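Local atomic coordinates of testis-expressed protein 101 (PDB entry 7BPS), a protein that plays a role in fertilization by controlling sperm binding to the zona pellucida and sperm migration into the oviduct, probably through the adhesion molecule ADAM3. Residues Gln143-Arg148 / Val160-Cys165; Pro77-Ile82 / Gly164-Ile169; Glu36-Thr41 / Leu92-Asp97; Ile45-Thr50 / Thr122-Gly127. All blocks are in the same frame, centred on the assembly; numbering follows the deposited sequence.

From the N terminus, strand 37-46 supplies one side of two contacts: contact 3 at its start and contact 4 at its end. Contact 3 closes first, when the loop 92-97 returns to 36-41 within the first Ly6/uPAR domain. Contact 4 opens inside that span but closes beyond it, at 122-127, so the two cross. Contact 2 crosses both, running from 77-82 to 164-169. Contact 1, a local hairpin of the second domain, falls within the span of contact 2 and shares Gly164 and Cys165 with it. Contacts 2 and 4 join the two domains, with centres about 11 Å apart, whereas contact 3 lies on the opposite side of the chain's centre from contacts 1, 2 and 4.

Contact 1 (Gln143-Arg148 / Val160-Cys165)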
loop_
_atom_site.group_PDB
_atom_site.type_symbol
_atom_site.label_atom_id
_atom_site.label_comp_id
_atom_site.label_asym_id
_atom_site.label_seq_id
_atom_site.Cartn_x
_atom_site.Cartn_y
_atom_site.Cartn_z
ATOM N N GLN A 143 -19.278 2.163 7.301
ATOM C CA GLN A 143 -19.806 1.507 6.055
ATOM C C GLN A 143 -19.193 0.116 5.835
ATOM O O GLN A 143 -18.137 -0.170 6.401
ATOM C CB GLN A 143 -19.549 2.388 4.814
ATOM C CG GLN A 143 -18.082 2.678 4.503
ATOM C CD GLN A 143 -17.812 3.522 3.269
ATOM O OE1 GLN A 143 -16.786 3.392 2.592
ATOM N NE2 GLN A 143 -18.706 4.438 2.976
ATOM N N CYS A 144 -19.867 -0.735 5.064
ATOM C CA CYS A 144 -19.234 -1.868 4.354
ATOM C C CYS A 144 -18.662 -1.325 3.055
ATOM O O CYS A 144 -19.270 -0.432 2.449
ATOM C CB CYS A 144 -20.193 -3.018 4.106
ATOM S SG CYS A 144 -20.842 -3.759 5.634
ATOM N N TYR A 145 -17.486 -1.809 2.700
ATOM C CA TYR A 145 -16.717 -1.409 1.505
ATOM C C TYR A 145 -16.322 -2.679 0.752
ATOM O O TYR A 145 -15.883 -3.630 1.385
ATOM C CB TYR A 145 -15.546 -0.523 1.925
ATOM C CG TYR A 145 -14.555 -0.192 0.842
ATOM C CD1 TYR A 145 -13.555 -1.071 0.510
ATOM C CD2 TYR A 145 -14.594 1.010 0.167
ATOM C CE1 TYR A 145 -12.596 -0.759 -0.428
ATOM C CE2 TYR A 145 -13.638 1.343 -0.773
ATOM C CZ TYR A 145 -12.644 0.447 -1.094
ATOM O OH TYR A 145 -11.695 0.740 -2.039
ATOM N N GLN A 146 -16.553 -2.669 -0.564
ATOM C CA GLN A 146 -16.057 -3.668 -1.548
ATOM C C GLN A 146 -15.385 -2.884 -2.670
ATOM O O GLN A 146 -16.112 -2.224 -3.424
ATOM C CB GLN A 146 -17.200 -4.532 -2.098
ATOM C CG GLN A 146 -18.008 -5.236 -1.010
ATOM C CD GLN A 146 -19.166 -4.388 -0.544
ATOM O OE1 GLN A 146 -19.778 -3.702 -1.349
ATOM N NE2 GLN A 146 -19.473 -4.418 0.745
ATOM N N GLY A 147 -14.057 -2.893 -2.720
ATOM C CA GLY A 147 -13.284 -2.060 -3.645
ATOM C C GLY A 147 -12.230 -2.833 -4.414
ATOM O O GLY A 147 -11.901 -3.994 -4.052
ATOM N N ARG A 148 -11.704 -2.165 -5.432
ATOM C CA ARG A 148 -10.627 -2.655 -6.322
ATOM C C ARG A 148 -9.659 -1.493 -6.488
ATOM O O ARG A 148 -10.108 -0.366 -6.767
ATOM C CB ARG A 148 -11.233 -3.225 -7.616
ATOM C CG ARG A 148 -10.248 -3.790 -8.628
ATOM C CD ARG A 148 -10.873 -4.849 -9.526
ATOM N NE ARG A 148 -10.486 -6.173 -9.041
ATOM C CZ ARG A 148 -11.295 -7.094 -8.509
ATOM N NH1 ARG A 148 -12.599 -6.902 -8.379
ATOM N NH2 ARG A 148 -10.782 -8.250 -8.137
ATOM N N VAL A 160 -5.655 -4.982 -6.381
ATOM C CA VAL A 160 -5.908 -5.412 -4.994
ATOM C C VAL A 160 -7.412 -5.337 -4.785
ATOM O O VAL A 160 -7.999 -4.253 -5.031
ATOM C CB VAL A 160 -5.128 -4.553 -3.997
ATOM C CG1 VAL A 160 -5.355 -5.049 -2.578
ATOM C CG2 VAL A 160 -3.642 -4.521 -4.336
ATOM N N GLN A 161 -8.014 -6.460 -4.414
ATOM C CA GLN A 161 -9.415 -6.474 -3.954
ATOM C C GLN A 161 -9.419 -6.329 -2.421
ATOM O O GLN A 161 -8.606 -7.025 -1.739
ATOM C CB GLN A 161 -10.104 -7.736 -4.437
ATOM C CG GLN A 161 -11.538 -7.791 -3.967
ATOM C CD GLN A 161 -12.393 -8.709 -4.795
ATOM O OE1 GLN A 161 -13.456 -8.308 -5.250
ATOM N NE2 GLN A 161 -11.944 -9.933 -4.978
ATOM N N VAL A 162 -10.270 -5.426 -1.922
ATOM C CA VAL A 162 -10.368 -5.075 -0.483
ATOM C C VAL A 162 -11.846 -4.983 -0.115
ATOM O O VAL A 162 -12.579 -4.132 -0.709
ATOM C CB VAL A 162 -9.649 -3.758 -0.165
ATOM C CG1 VAL A 162 -9.682 -3.488 1.334
ATOM C CG2 VAL A 162 -8.229 -3.739 -0.669
ATOM N N LYS A 163 -12.269 -5.811 0.841
ATOM C CA LYS A 163 -13.642 -5.741 1.417
ATOM C C LYS A 163 -13.545 -5.653 2.931
ATOM O O LYS A 163 -12.653 -6.321 3.493
ATOM C CB LYS A 163 -14.462 -6.970 1.026
ATOM C CG LYS A 163 -14.560 -7.207 -0.476
ATOM C CD LYS A 163 -15.395 -8.391 -0.827
ATOM C CE LYS A 163 -15.489 -8.609 -2.318
ATOM N NZ LYS A 163 -16.621 -9.512 -2.595
ATOM N N GLY A 164 -14.444 -4.896 3.563
ATOM C CA GLY A 164 -14.575 -4.946 5.027
ATOM C C GLY A 164 -15.298 -3.750 5.599
ATOM O O GLY A 164 -15.617 -2.817 4.824
ATOM N N CYS A 165 -15.506 -3.786 6.918
ATOM C CA CYS A 165 -15.871 -2.616 7.740
ATOM C C CYS A 165 -14.760 -1.573 7.621
ATOM O O CYS A 165 -13.564 -1.942 7.673
ATOM C CB CYS A 165 -16.099 -2.992 9.192
ATOM S SG CYS A 165 -17.114 -4.471 9.417
#
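Gln143 meets Cys165 through a CA-H...O contact, and the next pair, Cys144 and Cys165, is non-hydrogen-bonded; their sulfurs leave for Cys120 and Cys137 in two disulfides. Tyr145 and Gly164 form a hydrogen-bonded pair, with Tyr145 N to Gly164 O at 3.0 Å and Gly164 N to Tyr145 O at 2.9 Å. The Tyr145 ring, swung opposite the backbone N (chi1 172°), runs forward along its strand, past Gly147, and meets the Val162 carbonyl obliquely, Tyr145 CE1 to Val162 O 3.4 Å, while its OH bonds Glu187. On the other face, Gln146 and Lys163 cross at about a right angle, CG to CG 4.0 Å. Gly147 donates to Val162 O (2.8 Å from Gly147 N) and accepts from Val162 N (3.0 Å to Gly147 O, N-H...O 172°); having no side chain, it leaves room for the Tyr145 hydroxyl. Arg148 lays a guanidinium face over Gln161 CB and sends NH2 to Gly127 O. The N-to-C directions of strands 143-148 and 160-163 differ by 175°, an antiparallel hairpin whose second strand turns a corner at Gly164. Four backbone bonds fix its register, the disulfides tie it to neighbouring parts of the second Ly6/uPAR domain, and the buried tyrosine hydroxyl is satisfied by a carboxylate.

Contact 2 (Pro77-Ile82 / Gly164-Ile169); sequences PGLVAI and GCTTTI
Gly164 lies beneath a leucine branch from the other domain: Leu79 CD2 comes to 4.1 Å from Gly164 CA. Cys165, whose sulfur is tied to Cys137, offers its carbonyl to the same loop. Leu79 N donates to Cys165 O at 3.2 Å, from within the carbonyl plane but with a bent N-H...O angle of 140°. The adjoining Gly78 CA also stands 3.2 Å from Cys165 O, so the carbonyl receives a CH...O contact beside the conventional bond. In this way the loop entering strand 80-88 of the first Ly6/uPAR domain is joined to the short strand 165-166 of the second, an interdomain contact in a tandem three-finger protein. Thr166 then packs against Leu79, Leu79 CG to Thr166 CB 3.7 Å, the two side chains crossing at a slant. Its OG1, placed anti to the backbone N (chi1 -174°), accepts from Thr168 N at 3.2 Å with an N-H...O angle of 170°, which makes an ST turn. Thr167 N donates to a water, 3.0 Å to its oxygen; that water lies 2.8 Å from Pro77 O and is also close to Leu79 O, bridging the domains. The Thr167 methyl meets the proline ring, Pro77 CD to Thr167 CG2 3.7 Å, the two side chains crossing at about a right angle, while OG1 of Thr167 turns to Ala75 O.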
loop_
_atom_site.group_PDB
_atom_site.type_symbol
_atom_site.label_atom_id
_atom_site.label_comp_id
_atom_site.label_asym_id
_atom_site.label_seq_id
_atom_site.Cartn_x
_atom_site.Cartn_y
_atom_site.Cartn_z
ATOM N N PRO A 77 -10.568 1.602 13.151
ATOM C CA PRO A 77 -10.739 0.166 12.915
ATOM C C PRO A 77 -11.160 -0.214 11.489
ATOM O O PRO A 77 -11.730 0.594 10.800
ATOM C CB PRO A 77 -11.861 -0.226 13.891
ATOM C CG PRO A 77 -12.637 1.063 14.143
ATOM C CD PRO A 77 -11.654 2.195 13.951
ATOM N N GLY A 78 -10.894 -1.467 11.126
ATOM C CA GLY A 78 -11.263 -2.075 9.841
ATOM C C GLY A 78 -10.122 -2.025 8.828
ATOM O O GLY A 78 -8.972 -2.516 9.133
ATOM N N LEU A 79 -10.413 -1.461 7.658
ATOM C CA LEU A 79 -9.414 -1.265 6.580
ATOM C C LEU A 79 -8.350 -0.269 7.049
ATOM O O LEU A 79 -8.702 0.752 7.701
ATOM C CB LEU A 79 -10.121 -0.761 5.320
ATOM C CG LEU A 79 -11.261 -1.629 4.808
ATOM C CD1 LEU A 79 -11.727 -1.120 3.435
ATOM C CD2 LEU A 79 -10.882 -3.112 4.773
ATOM N N VAL A 80 -7.103 -0.558 6.714
ATOM C CA VAL A 80 -5.921 0.302 6.993
ATOM C C VAL A 80 -5.094 0.335 5.710
ATOM O O VAL A 80 -4.766 -0.780 5.174
ATOM C CB VAL A 80 -5.074 -0.251 8.152
ATOM C CG1 VAL A 80 -3.892 0.657 8.453
ATOM C CG2 VAL A 80 -5.915 -0.487 9.389
ATOM N N ALA A 81 -4.759 1.534 5.235
ATOM C CA ALA A 81 -3.821 1.730 4.116
ATOM C C ALA A 81 -2.783 2.759 4.556
ATOM O O ALA A 81 -3.185 3.832 5.031
ATOM C CB ALA A 81 -4.587 2.113 2.873
ATOM N N ILE A 82 -1.497 2.417 4.441
ATOM C CA ILE A 82 -0.353 3.257 4.892
ATOM C C ILE A 82 0.771 3.179 3.856
ATOM O O ILE A 82 1.030 2.072 3.355
ATOM C CB ILE A 82 0.142 2.775 6.261
ATOM C CG1 ILE A 82 -0.829 3.193 7.365
ATOM C CG2 ILE A 82 1.559 3.265 6.522
ATOM C CD1 ILE A 82 -0.489 2.624 8.746
ATOM N N GLY A 164 -14.444 -4.896 3.563
ATOM C CA GLY A 164 -14.575 -4.946 5.027
ATOM C C GLY A 164 -15.298 -3.750 5.599
ATOM O O GLY A 164 -15.617 -2.817 4.824
ATOM N N CYS A 165 -15.506 -3.786 6.918
ATOM C CA CYS A 165 -15.871 -2.616 7.740
ATOM C C CYS A 165 -14.760 -1.573 7.621
ATOM O O CYS A 165 -13.564 -1.942 7.673
ATOM C CB CYS A 165 -16.099 -2.992 9.192
ATOM S SG CYS A 165 -17.114 -4.471 9.417
ATOM N N THR A 166 -15.127 -0.297 7.447
ATOM C CA THR A 166 -14.102 0.766 7.348
ATOM C C THR A 166 -14.625 2.062 7.963
ATOM O O THR A 166 -15.848 2.194 8.095
ATOM C CB THR A 166 -13.666 0.914 5.890
ATOM O OG1 THR A 166 -12.581 1.839 5.837
ATOM C CG2 THR A 166 -14.793 1.370 5.004
ATOM N N THR A 167 -13.699 2.943 8.336
ATOM C CA THR A 167 -13.926 4.344 8.777
ATOM C C THR A 167 -14.088 5.260 7.563
ATOM O O THR A 167 -14.678 6.349 7.723
ATOM C CB THR A 167 -12.749 4.801 9.642
ATOM O OG1 THR A 167 -11.529 4.590 8.931
ATOM C CG2 THR A 167 -12.701 4.061 10.957
ATOM N N THR A 168 -13.576 4.872 6.389
ATOM C CA THR A 168 -13.594 5.784 5.213
ATOM C C THR A 168 -15.037 5.884 4.689
ATOM O O THR A 168 -15.884 5.029 5.016
ATOM C CB THR A 168 -12.531 5.408 4.165
ATOM O OG1 THR A 168 -12.422 6.545 3.307
ATOM C CG2 THR A 168 -12.870 4.159 3.375
ATOM N N ILE A 169 -15.311 6.944 3.945
ATOM C CA ILE A 169 -16.682 7.310 3.492
ATOM C C ILE A 169 -16.677 7.295 1.971
ATOM O O ILE A 169 -15.841 8.012 1.384
ATOM C CB ILE A 169 -17.071 8.686 4.056
ATOM C CG1 ILE A 169 -17.131 8.636 5.583
ATOM C CG2 ILE A 169 -18.380 9.164 3.439
ATOM C CD1 ILE A 169 -17.099 9.968 6.236
HETATM O O HOH W 1 -11.218 1.306 8.188
#

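Contact 3 (Glu36-Thr41 / Leu92-Asp97). With SO4 (sulfate ion), chain G.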
loop_
_atom_site.group_PDB
_atom_site.type_symbol
_atom_site.label_atom_id
_atom_site.label_comp_id
_atom_site.label_asym_id
_atom_site.label_seq_id
_atom_site.Cartn_x
_atom_site.Cartn_y
_atom_site.Cartn_z
ATOM N N GLU A 36 19.544 10.981 -12.520
ATOM C CA GLU A 36 18.502 10.166 -11.841
ATOM C C GLU A 36 18.877 10.024 -10.361
ATOM O O GLU A 36 20.082 9.973 -10.040
ATOM C CB GLU A 36 18.343 8.781 -12.481
ATOM C CG GLU A 36 17.564 8.794 -13.785
ATOM C CD GLU A 36 17.374 7.427 -14.429
ATOM O OE1 GLU A 36 18.023 6.451 -13.967
ATOM O OE2 GLU A 36 16.579 7.338 -15.392
ATOM N N LEU A 37 17.871 9.955 -9.493
ATOM C CA LEU A 37 18.055 9.666 -8.050
ATOM C C LEU A 37 17.366 8.346 -7.712
ATOM O O LEU A 37 16.805 7.720 -8.631
ATOM C CB LEU A 37 17.540 10.836 -7.202
ATOM C CG LEU A 37 16.191 11.427 -7.583
ATOM C CD1 LEU A 37 15.071 10.683 -6.892
ATOM C CD2 LEU A 37 16.138 12.890 -7.216
ATOM N N CYS A 38 17.473 7.931 -6.449
ATOM C CA CYS A 38 16.861 6.703 -5.901
ATOM C C CYS A 38 15.494 7.010 -5.270
ATOM O O CYS A 38 15.270 8.130 -4.771
ATOM C CB CYS A 38 17.786 6.109 -4.858
ATOM S SG CYS A 38 19.487 5.883 -5.436
ATOM N N GLN A 39 14.612 6.015 -5.237
ATOM C CA GLN A 39 13.395 6.043 -4.388
ATOM C C GLN A 39 13.197 4.661 -3.763
ATOM O O GLN A 39 13.645 3.648 -4.375
ATOM C CB GLN A 39 12.175 6.516 -5.183
ATOM C CG GLN A 39 11.743 5.576 -6.291
ATOM C CD GLN A 39 10.837 4.448 -5.850
ATOM O OE1 GLN A 39 10.188 4.525 -4.797
ATOM N NE2 GLN A 39 10.775 3.400 -6.675
ATOM N N GLU A 40 12.587 4.643 -2.574
ATOM C CA GLU A 40 12.018 3.429 -1.942
ATOM C C GLU A 40 10.601 3.810 -1.520
ATOM O O GLU A 40 10.442 4.810 -0.787
ATOM C CB GLU A 40 12.897 2.943 -0.789
ATOM C CG GLU A 40 13.184 4.026 0.237
ATOM C CD GLU A 40 14.298 3.736 1.230
ATOM O OE1 GLU A 40 14.383 4.500 2.212
ATOM O OE2 GLU A 40 15.055 2.754 1.032
ATOM N N THR A 41 9.604 3.107 -2.050
ATOM C CA THR A 41 8.171 3.362 -1.789
ATOM C C THR A 41 7.507 2.038 -1.443
ATOM O O THR A 41 7.662 1.087 -2.218
ATOM C CB THR A 41 7.488 3.987 -3.002
ATOM O OG1 THR A 41 8.181 5.198 -3.307
ATOM C CG2 THR A 41 6.015 4.255 -2.776
ATOM N N LEU A 92 22.999 4.554 -3.467
ATOM C CA LEU A 92 22.605 3.509 -2.484
ATOM C C LEU A 92 21.858 4.130 -1.292
ATOM O O LEU A 92 21.879 3.512 -0.203
ATOM C CB LEU A 92 23.865 2.774 -1.989
ATOM C CG LEU A 92 24.806 2.218 -3.062
ATOM C CD1 LEU A 92 25.819 1.249 -2.447
ATOM C CD2 LEU A 92 24.041 1.545 -4.184
ATOM N N CYS A 93 21.245 5.301 -1.443
ATOM C CA CYS A 93 20.548 5.984 -0.317
ATOM C C CYS A 93 19.222 5.257 0.008
ATOM O O CYS A 93 18.843 5.245 1.183
ATOM C CB CYS A 93 20.366 7.466 -0.612
ATOM S SG CYS A 93 19.439 7.814 -2.132
ATOM N N ASN A 94 18.577 4.633 -0.981
ATOM C CA ASN A 94 17.287 3.907 -0.819
ATOM C C ASN A 94 17.567 2.517 -0.232
ATOM O O ASN A 94 17.338 1.517 -0.919
ATOM C CB ASN A 94 16.503 3.822 -2.128
ATOM C CG ASN A 94 17.234 3.070 -3.224
ATOM O OD1 ASN A 94 18.455 2.884 -3.168
ATOM N ND2 ASN A 94 16.496 2.661 -4.242
ATOM N N ASN A 95 18.028 2.476 1.018
ATOM C CA ASN A 95 18.640 1.284 1.647
ATOM C C ASN A 95 17.836 0.833 2.884
ATOM O O ASN A 95 18.351 0.006 3.656
ATOM C CB ASN A 95 20.107 1.588 1.969
ATOM C CG ASN A 95 20.295 2.631 3.057
ATOM O OD1 ASN A 95 19.389 3.400 3.384
ATOM N ND2 ASN A 95 21.480 2.651 3.652
ATOM N N LYS A 96 16.607 1.306 3.067
ATOM C CA LYS A 96 15.742 0.813 4.173
ATOM C C LYS A 96 15.604 -0.713 4.038
ATOM O O LYS A 96 15.342 -1.186 2.932
ATOM C CB LYS A 96 14.398 1.539 4.135
ATOM C CG LYS A 96 13.497 1.272 5.330
ATOM C CD LYS A 96 12.584 2.435 5.647
ATOM C CE LYS A 96 11.745 2.217 6.889
ATOM N NZ LYS A 96 12.563 2.060 8.114
ATOM N N ASP A 97 15.812 -1.465 5.116
ATOM C CA ASP A 97 15.876 -2.952 5.108
ATOM C C ASP A 97 14.562 -3.515 5.663
ATOM O O ASP A 97 14.202 -4.641 5.305
ATOM C CB ASP A 97 17.138 -3.426 5.840
ATOM C CG ASP A 97 16.939 -4.173 7.146
ATOM O OD1 ASP A 97 16.423 -5.322 7.090
ATOM O OD2 ASP A 97 17.363 -3.632 8.202
HETATM S S SO4 G . 16.035 0.091 8.432
HETATM O O1 SO4 G . 15.891 1.527 8.487
HETATM O O2 SO4 G . 16.526 -0.397 9.703
HETATM O O3 SO4 G . 14.749 -0.501 8.154
HETATM O O4 SO4 G . 16.972 -0.267 7.395
#
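Asn94 and Gln39 supply a clear hydrogen bond of this contact: Asn94 ND2 donates to Gln39 O at 3.0 Å with an N-H...O angle of 166°. The acceptor lies in the amide plane, whereas the donor stands above the carbonyl plane and away from the lone pairs. Asn94 CG sits between the backbone N and carbonyl carbon (chi1 61°), which turns the amide toward the strand, and ND2 also bonds Gln8 O, so one amide nitrogen joins two strands. A second bond, Lys96 N to Glu40 OE2, is less certain because that oxygen is placed too close to a neighbouring atom. Glu40 OE1 is held more plainly, by Asn86 ND2 and Tyr84 OH. Cys93, bonded to Cys88, and Asn94 match the Cys-Asn ending characteristic of Ly6/uPAR domains, whose asparagine bonds to the backbone of the domain; Asn94 is here also the centre of an inverse gamma turn. Van der Waals packing accompanies it: Cys38 CB touches Cys93 SG at 3.6 Å and Asn94 CG at 3.5 Å, bringing the Cys7-Cys38 disulfide beside Cys88-Cys93. A sulfate, probably from the crystallisation liquor, accepts from Asp97 N (2.8 Å to sulfate O4), with weak bonds from Lys96 NZ, which also reaches Ser101.

Contact 4 (Ile45-Thr50 / Thr122-Gly127); sequences IKADGT and TCVALG
Val124 drives its two methyls into the turn formed by Ala47 and Thr50, and the segments meet by van der Waals packing alone, without a hydrogen bond between them. CG1, anti to the carbonyl carbon of Val124 (chi1 -64°), comes within 3.5 Å of Ala47 N and also touches the Ala47 methyl. The other branch reaches the hydroxyl, Val124 CG2 to Thr50 OG1 3.2 Å, and rests on the carbon behind it, Thr50 CB to Val124 CG2 3.7 Å. Further along, Thr122 contributes a methyl: Thr122 CG2 lies 3.8 Å from Ala47 CB and 3.4 Å from Asp48 O, while its hydroxyl bonds Cys120 O. Ala47 thus has its CB set between Thr122 and Val124, two residues that both point toward the turn and flank Cys123, whose side chain turns off to Cys129. The turn itself is a type II beta turn from Ala47 to Thr50 at the tip of the hairpin of strands 37-46 and 52-61, a finger of the first Ly6/uPAR domain, laid against strand 119-126 of the second. The hydrogen bonds of the turn itself lie within the tip. Thr50 N closes the turn on Ala47 O at 3.2 Å, and Ala47 N returns the bond to Thr50 OG1 at 3.0 Å, with an N-H...O angle of 153°. Lys46 NZ also donates to Ala47 O, reaching it from the opposite face of the carbonyl plane to Thr50 N. Leu79 and Val53 add further apolar cover, on Ala47 and Val124 respectively.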
loop_
_atom_site.group_PDB
_atom_site.type_symbol
_atom_site.label_atom_id
_atom_site.label_comp_id
_atom_site.label_asym_id
_atom_site.label_seq_id
_atom_site.Cartn_x
_atom_site.Cartn_y
_atom_site.Cartn_z
ATOM N N ILE A 45 -1.666 -2.619 2.821
ATOM C CA ILE A 45 -3.158 -2.606 2.913
ATOM C C ILE A 45 -3.623 -3.880 3.620
ATOM O O ILE A 45 -3.172 -4.981 3.245
ATOM C CB ILE A 45 -3.791 -2.464 1.529
ATOM C CG1 ILE A 45 -3.242 -1.248 0.782
ATOM C CG2 ILE A 45 -5.293 -2.409 1.657
ATOM C CD1 ILE A 45 -3.469 -1.281 -0.708
ATOM N N LYS A 46 -4.527 -3.697 4.574
ATOM C CA LYS A 46 -5.002 -4.723 5.524
ATOM C C LYS A 46 -6.502 -4.514 5.719
ATOM O O LYS A 46 -6.941 -3.345 5.758
ATOM C CB LYS A 46 -4.244 -4.497 6.825
ATOM C CG LYS A 46 -4.277 -5.631 7.826
ATOM C CD LYS A 46 -3.911 -5.177 9.215
ATOM C CE LYS A 46 -3.804 -6.356 10.155
ATOM N NZ LYS A 46 -5.069 -7.128 10.205
ATOM N N ALA A 47 -7.269 -5.589 5.834
ATOM C CA ALA A 47 -8.622 -5.525 6.419
ATOM C C ALA A 47 -8.554 -6.134 7.818
ATOM O O ALA A 47 -7.537 -6.673 8.172
ATOM C CB ALA A 47 -9.650 -6.202 5.539
ATOM N N ASP A 48 -9.629 -6.015 8.583
ATOM C CA ASP A 48 -9.723 -6.605 9.933
ATOM C C ASP A 48 -9.424 -8.101 9.831
ATOM O O ASP A 48 -10.064 -8.767 9.026
ATOM C CB ASP A 48 -11.127 -6.388 10.493
ATOM C CG ASP A 48 -11.254 -6.813 11.942
ATOM O OD1 ASP A 48 -10.207 -6.978 12.597
ATOM O OD2 ASP A 48 -12.387 -6.922 12.384
ATOM N N GLY A 49 -8.456 -8.590 10.587
ATOM C CA GLY A 49 -8.146 -10.023 10.681
ATOM C C GLY A 49 -7.484 -10.606 9.432
ATOM O O GLY A 49 -7.340 -11.834 9.403
ATOM N N THR A 50 -7.073 -9.814 8.429
ATOM C CA THR A 50 -6.473 -10.409 7.192
ATOM C C THR A 50 -4.952 -10.343 7.253
ATOM O O THR A 50 -4.416 -9.739 8.161
ATOM C CB THR A 50 -6.993 -9.809 5.873
ATOM O OG1 THR A 50 -6.450 -8.494 5.750
ATOM C CG2 THR A 50 -8.508 -9.800 5.802
ATOM N N THR A 122 -15.339 -9.478 4.372
ATOM C CA THR A 122 -13.995 -8.970 4.711
ATOM C C THR A 122 -12.937 -9.793 3.972
ATOM O O THR A 122 -12.927 -11.017 4.126
ATOM C CB THR A 122 -13.775 -9.021 6.231
ATOM O OG1 THR A 122 -14.830 -8.272 6.869
ATOM C CG2 THR A 122 -12.396 -8.533 6.628
ATOM N N CYS A 123 -12.028 -9.139 3.260
ATOM C CA CYS A 123 -10.871 -9.816 2.623
ATOM C C CYS A 123 -9.879 -8.788 2.063
ATOM O O CYS A 123 -10.239 -7.618 1.873
ATOM C CB CYS A 123 -11.344 -10.744 1.507
ATOM S SG CYS A 123 -12.010 -9.847 0.075
ATOM N N VAL A 124 -8.668 -9.252 1.794
ATOM C CA VAL A 124 -7.679 -8.569 0.929
ATOM C C VAL A 124 -7.010 -9.638 0.082
ATOM O O VAL A 124 -6.817 -10.781 0.544
ATOM C CB VAL A 124 -6.605 -7.784 1.698
ATOM C CG1 VAL A 124 -7.200 -6.641 2.489
ATOM C CG2 VAL A 124 -5.768 -8.690 2.583
ATOM N N ALA A 125 -6.690 -9.276 -1.142
ATOM C CA ALA A 125 -5.947 -10.160 -2.057
ATOM C C ALA A 125 -5.366 -9.327 -3.203
ATOM O O ALA A 125 -5.962 -8.306 -3.609
ATOM C CB ALA A 125 -6.845 -11.277 -2.560
ATOM N N LEU A 126 -4.193 -9.732 -3.650
ATOM C CA LEU A 126 -3.694 -9.429 -5.005
ATOM C C LEU A 126 -4.550 -10.235 -5.973
ATOM O O LEU A 126 -4.691 -11.435 -5.768
ATOM C CB LEU A 126 -2.227 -9.823 -5.058
ATOM C CG LEU A 126 -1.352 -8.881 -4.249
ATOM C CD1 LEU A 126 0.009 -9.501 -4.010
ATOM C CD2 LEU A 126 -1.231 -7.547 -4.960
ATOM N N GLY A 127 -5.172 -9.542 -6.916
ATOM C CA GLY A 127 -6.166 -10.126 -7.821
ATOM C C GLY A 127 -7.540 -10.088 -7.199
ATOM O O GLY A 127 -8.076 -8.993 -7.003
#